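Local coordinates for protein acetylglutamate kinase (Streptococcus mutans, PDB 3L86) that probably catalyses the ATP-dependent phosphorylation of N-acetyl-L-glutamate, the second step from glutamate towards N-acetylornithine in arginine biosynthesis, at residues M104-L112 and S179-N190; L211-E220 and V241-I250. One frame throughout, in Å; residues are numbered along the deposited sequence.

In the fold
Contacts 1 and 2 contribute to the substrate and nucleotide parts of the active site of an amino acid kinase. Both reach the same mixed sheet, but on opposite sides of the chain's centre; their own centres are 25 Å apart and their nearest atoms about 11 Å, so they do not touch. Contact 1 ends at N-acetyl-L-glutamate through Ser179 and Asn190, while contact 2 holds ADP. The side chain of Ser179 is about 9 Å from ADP and from the magnesium ion, whereas that of Lys249 is about 4 Å from the magnesium ion and about 7 Å from N-acetyl-L-glutamate. These distances place the metal and the phosphate end of ADP near the substrate, consistent with phosphoryl transfer there.

Contact 1 of 2, residues M104-L112 and S179-N190; sequences MVLVSHALL and SLGYSKEGDMLN. With NLG (N-acetyl-L-glutamate), chain C.
Met104 and Leu180 bring helix 101-125 onto the end of the central sheet of the amino acid kinase fold, where strand 174-182 turns back into strand 188-190. The helix runs across the second strand, with local axes 9.1 Å apart and a crossing angle of 78°. Met104 has the largest share of buried surface. Its chain is bent at chi2 (-62°) and again at chi3, and this double bend lays the thioether along the backbone of strand 188-190: CE reaches the carbonyl carbon of Leu189 at 3.6 Å, and SD, crossing the Asn190 side chain at a slant, touches its N and CB. The same methyl also touches CD2 of Leu180 and the CG and SD of Met188, so it is packed by both strands of the hairpin.

The CB of Leu180 is directed toward the helix, and both its methyls make contacts there. CD2 meets CD1 of Leu111 at 3.8 Å, while CD1 lies near CB of Ser108 and CG of Leu112, which places the leucine over about two helical turns. Met188 adds its SD, 3.7 Å from CB of Ser108. Leu111 CD1 also packs against both oxygens of Ser179, the main-chain O and OG, next to the substrate.

At the substrate end, Val107 crosses Asn190 at about a right angle, CG1 lying 3.9 Å from the amide carbon CG. The amide is engaged further by Thr99, whose OG1 bonds with ND2. Asn190 ND2 also donates to the acetyl oxygen O7 of N-acetyl-L-glutamate at 3.3 Å, in a nearly straight bond of 167°.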
loop_
_atom_site.group_PDB
_atom_site.type_symbol
_atom_site.label_atom_id
_atom_site.label_comp_id
_atom_site.label_asym_id
_atom_site.label_seq_id
_atom_site.Cartn_x
_atom_site.Cartn_y
_atom_site.Cartn_z
ATOM N N MET A 104 -10.976 13.544 -7.475
ATOM C CA MET A 104 -11.116 12.088 -7.459
ATOM C C MET A 104 -11.100 11.516 -8.875
ATOM O O MET A 104 -10.649 10.399 -9.123
ATOM C CB MET A 104 -12.421 11.666 -6.730
ATOM C CG MET A 104 -12.357 11.710 -5.149
ATOM S SD MET A 104 -11.083 10.539 -4.481
ATOM C CE MET A 104 -11.429 8.875 -5.197
ATOM N N VAL A 105 -11.614 12.270 -9.837
ATOM C CA VAL A 105 -11.508 11.829 -11.257
ATOM C C VAL A 105 -10.022 11.612 -11.630
ATOM O O VAL A 105 -9.654 10.629 -12.285
ATOM C CB VAL A 105 -12.092 12.906 -12.248
ATOM C CG1 VAL A 105 -11.733 12.540 -13.716
ATOM C CG2 VAL A 105 -13.623 13.009 -12.109
ATOM N N LEU A 106 -9.173 12.565 -11.247
ATOM C CA LEU A 106 -7.724 12.486 -11.495
ATOM C C LEU A 106 -7.060 11.335 -10.719
ATOM O O LEU A 106 -6.240 10.579 -11.280
ATOM C CB LEU A 106 -7.062 13.847 -11.121
ATOM C CG LEU A 106 -7.667 15.035 -11.913
ATOM C CD1 LEU A 106 -7.177 16.429 -11.404
ATOM C CD2 LEU A 106 -7.225 14.830 -13.315
ATOM N N VAL A 107 -7.409 11.218 -9.422
ATOM C CA VAL A 107 -6.820 10.192 -8.527
ATOM C C VAL A 107 -7.098 8.765 -9.070
ATOM O O VAL A 107 -6.180 7.933 -9.175
ATOM C CB VAL A 107 -7.273 10.370 -7.029
ATOM C CG1 VAL A 107 -6.849 9.181 -6.111
ATOM C CG2 VAL A 107 -6.756 11.710 -6.388
ATOM N N SER A 108 -8.359 8.471 -9.396
ATOM C CA SER A 108 -8.707 7.115 -9.839
ATOM C C SER A 108 -8.131 6.805 -11.207
ATOM O O SER A 108 -7.658 5.662 -11.434
ATOM C CB SER A 108 -10.237 6.865 -9.803
ATOM O OG SER A 108 -10.875 7.730 -10.696
ATOM N N HIS A 109 -8.096 7.795 -12.109
ATOM C CA HIS A 109 -7.415 7.596 -13.415
ATOM C C HIS A 109 -5.901 7.279 -13.260
ATOM O O HIS A 109 -5.388 6.344 -13.856
ATOM C CB HIS A 109 -7.553 8.839 -14.323
ATOM C CG HIS A 109 -6.694 8.788 -15.546
ATOM N ND1 HIS A 109 -6.712 7.716 -16.432
ATOM C CD2 HIS A 109 -5.807 9.682 -16.051
ATOM C CE1 HIS A 109 -5.838 7.947 -17.404
ATOM N NE2 HIS A 109 -5.288 9.136 -17.206
ATOM N N ALA A 110 -5.168 8.047 -12.457
ATOM C CA ALA A 110 -3.739 7.722 -12.309
ATOM C C ALA A 110 -3.524 6.318 -11.655
ATOM O O ALA A 110 -2.661 5.515 -12.073
ATOM C CB ALA A 110 -3.033 8.838 -11.500
ATOM N N LEU A 111 -4.276 6.027 -10.601
ATOM C CA LEU A 111 -4.098 4.744 -9.892
ATOM C C LEU A 111 -4.477 3.512 -10.756
ATOM O O LEU A 111 -3.684 2.557 -10.844
ATOM C CB LEU A 111 -4.900 4.742 -8.581
ATOM C CG LEU A 111 -4.407 5.644 -7.433
ATOM C CD1 LEU A 111 -5.371 5.532 -6.237
ATOM C CD2 LEU A 111 -2.995 5.259 -7.047
ATOM N N LEU A 112 -5.665 3.516 -11.382
ATOM C CA LEU A 112 -6.123 2.381 -12.188
ATOM C C LEU A 112 -5.441 2.278 -13.560
ATOM O O LEU A 112 -5.015 1.187 -13.964
ATOM C CB LEU A 112 -7.662 2.359 -12.358
ATOM C CG LEU A 112 -8.444 2.261 -11.018
ATOM C CD1 LEU A 112 -9.934 2.531 -11.262
ATOM C CD2 LEU A 112 -8.220 0.922 -10.268
ATOM N N SER A 179 -5.217 1.894 -4.108
ATOM C CA SER A 179 -5.583 2.480 -2.820
ATOM C C SER A 179 -6.845 3.364 -2.904
ATOM O O SER A 179 -6.724 4.626 -2.952
ATOM C CB SER A 179 -4.429 3.271 -2.204
ATOM O OG SER A 179 -3.926 4.271 -3.098
ATOM N N LEU A 180 -8.000 2.690 -2.963
ATOM C CA LEU A 180 -9.349 3.290 -3.139
ATOM C C LEU A 180 -10.340 2.486 -2.295
ATOM O O LEU A 180 -10.200 1.259 -2.150
ATOM C CB LEU A 180 -9.808 3.241 -4.624
ATOM C CG LEU A 180 -8.997 4.098 -5.671
ATOM C CD1 LEU A 180 -9.382 3.721 -7.111
ATOM C CD2 LEU A 180 -9.116 5.667 -5.485
ATOM N N GLY A 181 -11.316 3.166 -1.701
ATOM C CA GLY A 181 -12.392 2.478 -1.006
ATOM C C GLY A 181 -13.753 3.185 -1.237
ATOM O O GLY A 181 -13.838 4.220 -1.924
ATOM N N TYR A 182 -14.807 2.651 -0.647
ATOM C CA TYR A 182 -16.161 3.204 -0.901
ATOM C C TYR A 182 -16.975 3.497 0.380
ATOM O O TYR A 182 -17.090 2.645 1.233
ATOM C CB TYR A 182 -16.967 2.240 -1.776
ATOM C CG TYR A 182 -16.567 2.263 -3.239
ATOM C CD1 TYR A 182 -15.394 1.606 -3.669
ATOM C CD2 TYR A 182 -17.360 2.910 -4.188
ATOM C CE1 TYR A 182 -15.023 1.603 -5.026
ATOM C CE2 TYR A 182 -17.004 2.884 -5.552
ATOM C CZ TYR A 182 -15.835 2.222 -5.937
ATOM O OH TYR A 182 -15.451 2.208 -7.252
ATOM N N SER A 183 -17.587 4.665 0.461
ATOM C CA SER A 183 -18.420 5.041 1.633
ATOM C C SER A 183 -19.714 4.217 1.682
ATOM O O SER A 183 -20.136 3.652 0.640
ATOM C CB SER A 183 -18.766 6.558 1.529
ATOM O OG SER A 183 -19.839 6.744 0.595
ATOM N N LYS A 184 -20.388 4.183 2.841
ATOM C CA LYS A 184 -21.694 3.507 2.922
ATOM C C LYS A 184 -22.684 4.035 1.854
ATOM O O LYS A 184 -23.514 3.280 1.349
ATOM C CB LYS A 184 -22.297 3.605 4.332
ATOM C CG LYS A 184 -22.475 5.047 4.803
ATOM C CD LYS A 184 -23.015 5.268 6.230
ATOM C CE LYS A 184 -22.605 6.735 6.639
ATOM N NZ LYS A 184 -22.988 7.128 7.971
ATOM N N GLU A 185 -22.587 5.301 1.471
ATOM C CA GLU A 185 -23.485 5.822 0.421
ATOM C C GLU A 185 -23.044 5.509 -1.028
ATOM O O GLU A 185 -23.753 5.798 -2.006
ATOM C CB GLU A 185 -23.683 7.330 0.614
ATOM C CG GLU A 185 -24.205 7.703 2.014
ATOM C CD GLU A 185 -23.085 7.898 3.038
ATOM O OE1 GLU A 185 -21.881 7.785 2.677
ATOM O OE2 GLU A 185 -23.413 8.189 4.212
ATOM N N GLY A 186 -21.851 4.937 -1.178
ATOM C CA GLY A 186 -21.422 4.498 -2.480
ATOM C C GLY A 186 -20.472 5.432 -3.167
ATOM O O GLY A 186 -20.177 5.249 -4.361
ATOM N N ASP A 187 -19.972 6.431 -2.434
ATOM C CA ASP A 187 -19.000 7.334 -3.016
ATOM C C ASP A 187 -17.558 6.783 -2.915
ATOM O O ASP A 187 -17.149 6.311 -1.857
ATOM C CB ASP A 187 -19.129 8.692 -2.308
ATOM C CG ASP A 187 -20.530 9.331 -2.553
ATOM O OD1 ASP A 187 -21.133 9.830 -1.610
ATOM O OD2 ASP A 187 -21.034 9.280 -3.705
ATOM N N MET A 188 -16.804 6.897 -4.013
ATOM C CA MET A 188 -15.386 6.555 -4.055
ATOM C C MET A 188 -14.520 7.530 -3.245
ATOM O O MET A 188 -14.650 8.723 -3.431
ATOM C CB MET A 188 -14.889 6.532 -5.506
ATOM C CG MET A 188 -13.593 5.676 -5.640
ATOM S SD MET A 188 -12.718 5.769 -7.232
ATOM C CE MET A 188 -13.743 4.747 -8.229
ATOM N N LEU A 189 -13.599 7.016 -2.403
ATOM C CA LEU A 189 -12.687 7.842 -1.576
ATOM C C LEU A 189 -11.196 7.519 -1.818
ATOM O O LEU A 189 -10.877 6.373 -2.131
ATOM C CB LEU A 189 -12.979 7.682 -0.051
ATOM C CG LEU A 189 -14.419 7.853 0.466
ATOM C CD1 LEU A 189 -14.490 7.744 2.028
ATOM C CD2 LEU A 189 -15.015 9.151 0.015
ATOM N N ASN A 190 -10.310 8.505 -1.630
ATOM C CA ASN A 190 -8.845 8.370 -1.809
ATOM C C ASN A 190 -8.260 7.855 -0.476
ATOM O O ASN A 190 -8.454 8.517 0.563
ATOM C CB ASN A 190 -8.235 9.742 -2.246
ATOM C CG ASN A 190 -6.700 9.748 -2.293
ATOM O OD1 ASN A 190 -6.067 8.694 -2.246
ATOM N ND2 ASN A 190 -6.094 10.953 -2.415
HETATM C CA NLG C . -2.859 8.958 -1.224
HETATM C C NLG C . -3.466 9.733 -0.200
HETATM O OXT NLG C . -2.966 10.727 0.337
HETATM O O NLG C . -4.435 9.625 0.457
HETATM C CB NLG C . -3.043 7.760 -2.173
HETATM C CG NLG C . -1.846 7.209 -3.053
HETATM C CD NLG C . -0.478 6.665 -2.458
HETATM O OE1 NLG C . -0.454 6.413 -1.288
HETATM O OE2 NLG C . 0.568 6.518 -3.111
HETATM C C7 NLG C . -1.818 10.407 -2.748
HETATM C C8 NLG C . -0.736 10.687 -3.208
HETATM O O7 NLG C . -2.888 10.889 -3.031
HETATM N N2 NLG C . -1.932 9.517 -1.839
#

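Contact 2 of 2, residues L211-E220 and V241-I250; sequences LMTNVKGVLE and VITAGMIPKI. With ADP (adenosine-5'-diphosphate), chain B.
Most of the ADP pocket of the amino acid kinase fold lies here, where the loop after strand 208-212 faces the start of helix 246-258 and Leu211 packs on Lys249. These two side chains pass in opposite directions, with Leu211 CD1 3.5 Å from the main-chain O of Lys249. Beyond that, the lysine stem crosses Thr213 and bends twice near its end, which carries NZ to within 2.9 Å of the beta-phosphate oxygen O1B. Thr213 donates from OG1 to O2B of the same phosphate at 2.7 Å, so each segment supplies one grip on it. Lys249 NZ also forms a salt bridge with Asp194, and Lys42 lies close by; both lysines are predicted to stabilise the transition state.

Met246 lies over one face of the adenine. Bends at chi2 (66°) and chi3 fold its side chain across the ring. Its CB approaches C4, and the Met246 methyl CE comes to 3.5 Å from C2 of ADP. CG1 of Val215 sits by the C2 edge, touching both C2 of ADP and CE of Met246. Val218 joins the two segments: its CG1 meets CD1 of Ile242 at 3.9 Å, and its CG2 touches Met246 SD and Ile250 CD1.

Near the adenine amino group, Val241 CG1 packs on the CG of Glu220, whose carboxylate pairs with Lys236. Main-chain groups read the base edge. Leu219 N donates to N1 at 3.1 Å, almost straight at 171°, and N6 donates to the carbonyls of both Leu219 and Val241, while Thr243 N reaches N7. These main-chain contacts to the adenine edge, with Lys249 and Thr213 at the beta-phosphate, form the nucleotide-binding pocket of this amino acid kinase fold.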
loop_
_atom_site.group_PDB
_atom_site.type_symbol
_atom_site.label_atom_id
_atom_site.label_comp_id
_atom_site.label_asym_id
_atom_site.label_seq_id
_atom_site.Cartn_x
_atom_site.Cartn_y
_atom_site.Cartn_z
ATOM N N LEU A 211 6.496 -3.153 2.895
ATOM C CA LEU A 211 6.178 -1.835 2.393
ATOM C C LEU A 211 7.323 -1.378 1.449
ATOM O O LEU A 211 8.346 -0.790 1.887
ATOM C CB LEU A 211 5.974 -0.821 3.582
ATOM C CG LEU A 211 4.784 -1.130 4.527
ATOM C CD1 LEU A 211 4.868 -0.376 5.860
ATOM C CD2 LEU A 211 3.401 -0.873 3.904
ATOM N N MET A 212 7.154 -1.649 0.155
ATOM C CA MET A 212 8.256 -1.457 -0.793
ATOM C C MET A 212 8.174 -0.043 -1.386
ATOM O O MET A 212 7.085 0.394 -1.796
ATOM C CB MET A 212 8.173 -2.519 -1.927
ATOM C CG MET A 212 9.559 -2.923 -2.472
ATOM S SD MET A 212 9.553 -4.245 -3.752
ATOM C CE MET A 212 8.921 -3.282 -5.108
ATOM N N THR A 213 9.311 0.661 -1.390
ATOM C CA THR A 213 9.320 2.078 -1.630
ATOM C C THR A 213 10.629 2.435 -2.379
ATOM O O THR A 213 11.295 1.527 -2.968
ATOM C CB THR A 213 9.174 2.884 -0.282
ATOM O OG1 THR A 213 9.243 4.300 -0.535
ATOM C CG2 THR A 213 10.228 2.495 0.779
ATOM N N ASN A 214 11.000 3.720 -2.397
ATOM C CA ASN A 214 12.153 4.119 -3.202
ATOM C C ASN A 214 13.332 4.673 -2.347
ATOM O O ASN A 214 14.110 5.559 -2.786
ATOM C CB ASN A 214 11.721 5.058 -4.361
ATOM C CG ASN A 214 11.241 6.411 -3.885
ATOM O OD1 ASN A 214 10.769 6.547 -2.748
ATOM N ND2 ASN A 214 11.471 7.455 -4.699
ATOM N N VAL A 215 13.438 4.150 -1.126
ATOM C CA VAL A 215 14.561 4.396 -0.227
ATOM C C VAL A 215 14.930 3.041 0.343
ATOM O O VAL A 215 14.072 2.129 0.411
ATOM C CB VAL A 215 14.225 5.481 0.854
ATOM C CG1 VAL A 215 12.993 5.065 1.713
ATOM C CG2 VAL A 215 15.404 5.727 1.705
ATOM N N LYS A 216 16.200 2.878 0.758
ATOM C CA LYS A 216 16.680 1.578 1.256
ATOM C C LYS A 216 16.275 1.136 2.664
ATOM O O LYS A 216 16.455 -0.054 3.038
ATOM C CB LYS A 216 18.196 1.445 1.038
ATOM C CG LYS A 216 18.479 1.446 -0.476
ATOM C CD LYS A 216 19.895 0.988 -0.851
ATOM C CE LYS A 216 20.073 0.949 -2.402
ATOM N NZ LYS A 216 19.556 -0.296 -3.094
ATOM N N GLY A 217 15.654 2.022 3.421
ATOM C CA GLY A 217 15.242 1.648 4.762
ATOM C C GLY A 217 14.753 2.945 5.386
ATOM O O GLY A 217 14.575 3.951 4.681
ATOM N N VAL A 218 14.487 2.917 6.697
ATOM C CA VAL A 218 14.272 4.146 7.458
ATOM C C VAL A 218 15.674 4.653 7.827
ATOM O O VAL A 218 16.458 3.921 8.418
ATOM C CB VAL A 218 13.553 3.822 8.798
ATOM C CG1 VAL A 218 13.268 5.146 9.592
ATOM C CG2 VAL A 218 12.209 3.052 8.514
ATOM N N LEU A 219 15.966 5.903 7.492
ATOM C CA LEU A 219 17.304 6.463 7.639
ATOM C C LEU A 219 17.363 7.328 8.915
ATOM O O LEU A 219 16.377 8.000 9.262
ATOM C CB LEU A 219 17.602 7.319 6.409
ATOM C CG LEU A 219 17.288 6.647 5.056
ATOM C CD1 LEU A 219 17.675 7.575 3.989
ATOM C CD2 LEU A 219 18.066 5.353 4.900
ATOM N N GLU A 220 18.469 7.225 9.648
ATOM C CA GLU A 220 18.699 8.030 10.846
ATOM C C GLU A 220 20.191 8.286 10.949
ATOM O O GLU A 220 20.988 7.333 10.899
ATOM C CB GLU A 220 18.225 7.320 12.118
ATOM C CG GLU A 220 18.247 8.229 13.412
ATOM C CD GLU A 220 17.622 7.546 14.643
ATOM O OE1 GLU A 220 17.189 6.402 14.498
ATOM O OE2 GLU A 220 17.552 8.149 15.747
ATOM N N VAL A 241 13.202 12.902 13.011
ATOM C CA VAL A 241 13.983 11.972 12.170
ATOM C C VAL A 241 13.161 11.538 10.918
ATOM O O VAL A 241 13.671 11.483 9.772
ATOM C CB VAL A 241 14.308 10.689 12.975
ATOM C CG1 VAL A 241 14.991 9.647 12.111
ATOM C CG2 VAL A 241 15.152 11.004 14.229
ATOM N N ILE A 242 11.888 11.194 11.166
ATOM C CA ILE A 242 10.942 10.748 10.122
ATOM C C ILE A 242 9.952 11.805 9.711
ATOM O O ILE A 242 9.176 12.259 10.551
ATOM C CB ILE A 242 10.142 9.528 10.631
ATOM C CG1 ILE A 242 11.119 8.388 10.908
ATOM C CG2 ILE A 242 8.980 9.185 9.640
ATOM C CD1 ILE A 242 10.495 7.148 11.482
ATOM N N THR A 243 9.937 12.194 8.433
ATOM C CA THR A 243 9.026 13.234 7.938
ATOM C C THR A 243 8.253 12.823 6.677
ATOM O O THR A 243 8.474 11.745 6.153
ATOM C CB THR A 243 9.852 14.498 7.539
ATOM O OG1 THR A 243 10.922 14.083 6.672
ATOM C CG2 THR A 243 10.449 15.201 8.796
ATOM N N ALA A 244 7.358 13.684 6.183
ATOM C CA ALA A 244 6.650 13.467 4.897
ATOM C C ALA A 244 5.991 12.050 4.735
ATOM O O ALA A 244 5.432 11.497 5.701
ATOM C CB ALA A 244 7.604 13.818 3.642
ATOM N N GLY A 245 6.051 11.463 3.527
ATOM C CA GLY A 245 5.427 10.146 3.304
ATOM C C GLY A 245 5.916 9.010 4.182
ATOM O O GLY A 245 5.262 7.952 4.229
ATOM N N MET A 246 7.067 9.173 4.851
ATOM C CA MET A 246 7.580 8.081 5.699
ATOM C C MET A 246 6.861 8.061 7.053
ATOM O O MET A 246 6.974 7.083 7.774
ATOM C CB MET A 246 9.112 8.088 5.877
ATOM C CG MET A 246 9.722 6.928 6.753
ATOM S SD MET A 246 9.557 5.241 6.046
ATOM C CE MET A 246 10.772 5.383 4.703
ATOM N N ILE A 247 6.111 9.138 7.338
ATOM C CA ILE A 247 5.196 9.210 8.472
ATOM C C ILE A 247 4.013 8.197 8.381
ATOM O O ILE A 247 3.913 7.309 9.199
ATOM C CB ILE A 247 4.642 10.654 8.696
ATOM C CG1 ILE A 247 5.818 11.616 8.961
ATOM C CG2 ILE A 247 3.668 10.673 9.876
ATOM C CD1 ILE A 247 5.443 12.758 9.891
ATOM N N PRO A 248 3.134 8.338 7.406
ATOM C CA PRO A 248 2.115 7.248 7.291
ATOM C C PRO A 248 2.731 5.851 7.099
ATOM O O PRO A 248 2.198 4.869 7.643
ATOM C CB PRO A 248 1.244 7.696 6.097
ATOM C CG PRO A 248 2.143 8.735 5.352
ATOM C CD PRO A 248 3.033 9.352 6.340
ATOM N N LYS A 249 3.866 5.725 6.381
ATOM C CA LYS A 249 4.542 4.379 6.240
ATOM C C LYS A 249 4.936 3.706 7.567
ATOM O O LYS A 249 4.624 2.529 7.803
ATOM C CB LYS A 249 5.762 4.453 5.258
ATOM C CG LYS A 249 6.137 3.145 4.523
ATOM C CD LYS A 249 7.260 3.377 3.421
ATOM C CE LYS A 249 6.797 4.524 2.507
ATOM N NZ LYS A 249 5.559 4.011 1.686
ATOM N N ILE A 250 5.630 4.440 8.447
ATOM C CA ILE A 250 6.107 3.876 9.709
ATOM C C ILE A 250 4.958 3.727 10.738
ATOM O O ILE A 250 5.023 2.824 11.543
ATOM C CB ILE A 250 7.276 4.711 10.378
ATOM C CG1 ILE A 250 8.010 3.894 11.423
ATOM C CG2 ILE A 250 6.789 5.959 11.081
ATOM C CD1 ILE A 250 8.840 2.843 10.828
HETATM P PB ADP B . 5.909 5.783 -1.488
HETATM O O1B ADP B . 4.787 5.697 -0.493
HETATM O O2B ADP B . 6.777 4.522 -1.600
HETATM O O3B ADP B . 5.412 6.202 -2.826
HETATM P PA ADP B . 6.679 8.315 -0.114
HETATM O O1A ADP B . 7.397 9.507 -0.733
HETATM O O2A ADP B . 5.228 8.497 0.230
HETATM O O3A ADP B . 6.930 6.959 -1.024
HETATM O "O5'" ADP B . 7.546 7.976 1.207
HETATM C "C5'" ADP B . 8.957 7.673 1.059
HETATM C "C4'" ADP B . 9.778 8.971 1.314
HETATM O "O4'" ADP B . 9.756 9.423 2.684
HETATM C "C3'" ADP B . 11.276 8.843 0.993
HETATM O "O3'" ADP B . 11.438 8.977 -0.416
HETATM C "C2'" ADP B . 11.884 10.048 1.701
HETATM O "O2'" ADP B . 11.841 11.127 0.775
HETATM C "C1'" ADP B . 10.855 10.396 2.774
HETATM N N9 ADP B . 11.450 10.301 4.134
HETATM C C8 ADP B . 11.224 11.222 5.114
HETATM N N7 ADP B . 11.865 10.845 6.252
HETATM C C5 ADP B . 12.526 9.693 5.977
HETATM C C6 ADP B . 13.419 8.792 6.698
HETATM N N6 ADP B . 13.697 8.996 8.014
HETATM N N1 ADP B . 13.887 7.680 6.065
HETATM C C2 ADP B . 13.603 7.429 4.797
HETATM N N3 ADP B . 12.802 8.209 4.071
HETATM C C4 ADP B . 12.254 9.348 4.588
#